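Manganese-dependent ADP-ribose/CDP-alcohol diphosphatase (Danio rerio, PDB 2NXF) probably hydrolyses ADP-ribose and CDP-alcohols such as CDP-choline and CDP-glycerol at a dinuclear metal centre of the calcineurin-like phosphoesterase type. Local coordinates at residues V307-G310 against E315-T318. Sequence-based numbering, arbitrary orientation.
Sequences VMKG and EDLT
Met308 and Leu317 form an antiparallel hydrogen-bonded pair: Met308 N gives a nearly straight bond to Leu317 O (2.7 Å, 174° at the hydrogen), and Leu317 N returns one to Met308 O at 3.0 Å. Further toward the turn, Asp316 OD1, and not Glu315 O, takes the amide of Gly310, while Glu315 O hydrogen-bonds Arg271 NH2 instead. Asp316 OD1 accepts this bond from Gly310 N, 2.9 Å away, on its anti side and 23° out of the carboxylate plane. Asp316 OD2 forms a salt bridge with Lys309 NZ at 3.1 Å; the ammonium approaches from over the carboxylate face, 41° off its plane. The lysine chain, bent at chi2 and chi3, curls back to reach it. One carboxylate thus grips a main-chain amide and a charged side chain, which should limit its rotation.

Packing continues on both faces. Val307 and Thr318, a non-hydrogen-bonded pair, have side chains that run alongside each other, with Val307 CG2 3.9 Å from Thr318 OG1. On the face of Met308 and Leu317, the selenomethionine extends until its last torsion bends the methyl over segment 315-318, where Met308 CE lies 3.5 Å from Glu315 O and 4.2 Å from Leu317 CB.

This is a beta hairpin at the edge of a mixed sheet: strand 305-312 pairs on its other side with strand 295-301, through backbone hydrogen bonds of Val307 with Tyr300 and Lys309 with Thr298, and strand 317-320 is outermost. Met308 and Leu317 pack against Ile281 and Arg271 of strands 279-282 and 270-273, joining this sheet to the second one of the phosphoesterase beta sandwich.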
loop_
_atom_site.group_PDB
_atom_site.type_symbol
_atom_site.label_atom_id
_atom_site.label_comp_id
_atom_site.label_asym_id
_atom_site.label_seq_id
_atom_site.Cartn_x
_atom_site.Cartn_y
_atom_site.Cartn_z
ATOM N N VAL A 307 -13.879 -13.275 -0.206
ATOM C CA VAL A 307 -13.361 -13.925 -1.417
ATOM C C VAL A 307 -12.686 -12.873 -2.278
ATOM O O VAL A 307 -13.269 -11.832 -2.554
ATOM C CB VAL A 307 -14.479 -14.604 -2.227
ATOM C CG1 VAL A 307 -13.895 -15.209 -3.501
ATOM C CG2 VAL A 307 -15.202 -15.660 -1.382
HETATM N N MSE A 308 -11.432 -13.112 -2.657
HETATM C CA MSE A 308 -10.736 -12.173 -3.513
HETATM C C MSE A 308 -10.569 -12.861 -4.855
HETATM O O MSE A 308 -10.004 -13.959 -4.915
HETATM C CB MSE A 308 -9.368 -11.808 -2.940
HETATM C CG MSE A 308 -8.614 -10.784 -3.814
HETATM SE SE MSE A 308 -6.904 -10.218 -3.084
HETATM C CE MSE A 308 -5.864 -11.788 -3.552
ATOM N N LYS A 309 -11.074 -12.223 -5.912
ATOM C CA LYS A 309 -10.975 -12.745 -7.273
ATOM C C LYS A 309 -9.870 -11.991 -7.998
ATOM O O LYS A 309 -9.998 -10.783 -8.270
ATOM C CB LYS A 309 -12.316 -12.575 -8.001
ATOM C CG LYS A 309 -13.510 -13.308 -7.360
ATOM C CD LYS A 309 -13.350 -14.822 -7.350
ATOM C CE LYS A 309 -13.484 -15.393 -8.749
ATOM N NZ LYS A 309 -13.395 -16.875 -8.771
ATOM N N GLY A 310 -8.759 -12.685 -8.247
ATOM C CA GLY A 310 -7.592 -12.059 -8.862
ATOM C C GLY A 310 -7.561 -12.345 -10.340
ATOM O O GLY A 310 -8.181 -13.316 -10.803
ATOM N N GLU A 315 -3.505 -14.467 -7.735
ATOM C CA GLU A 315 -4.336 -15.666 -7.559
ATOM C C GLU A 315 -5.516 -15.370 -6.638
ATOM O O GLU A 315 -5.419 -14.507 -5.755
ATOM C CB GLU A 315 -3.521 -16.818 -6.970
ATOM C CG GLU A 315 -2.644 -17.568 -7.984
ATOM C CD GLU A 315 -3.442 -18.452 -8.955
ATOM O OE1 GLU A 315 -4.009 -19.506 -8.531
ATOM O OE2 GLU A 315 -3.465 -18.086 -10.157
ATOM N N ASP A 316 -6.620 -16.098 -6.833
ATOM C CA ASP A 316 -7.779 -15.959 -5.932
ATOM C C ASP A 316 -7.375 -16.354 -4.507
ATOM O O ASP A 316 -6.419 -17.105 -4.298
ATOM C CB ASP A 316 -8.927 -16.909 -6.324
ATOM C CG ASP A 316 -9.586 -16.567 -7.651
ATOM O OD1 ASP A 316 -9.264 -15.544 -8.284
ATOM O OD2 ASP A 316 -10.456 -17.377 -8.063
ATOM N N LEU A 317 -8.174 -15.913 -3.541
ATOM C CA LEU A 317 -7.967 -16.263 -2.149
ATOM C C LEU A 317 -9.296 -16.174 -1.433
ATOM O O LEU A 317 -10.085 -15.263 -1.705
ATOM C CB LEU A 317 -6.974 -15.274 -1.526
ATOM C CG LEU A 317 -6.375 -15.499 -0.148
ATOM C CD1 LEU A 317 -5.820 -16.900 0.043
ATOM C CD2 LEU A 317 -5.274 -14.462 0.014
ATOM N N THR A 318 -9.543 -17.114 -0.527
ATOM C CA THR A 318 -10.720 -17.052 0.336
ATOM C C THR A 318 -10.255 -17.058 1.793
ATOM O O THR A 318 -9.421 -17.880 2.183
ATOM C CB THR A 318 -11.709 -18.219 0.052
ATOM O OG1 THR A 318 -12.158 -18.146 -1.307
ATOM C CG2 THR A 318 -12.931 -18.159 0.987
#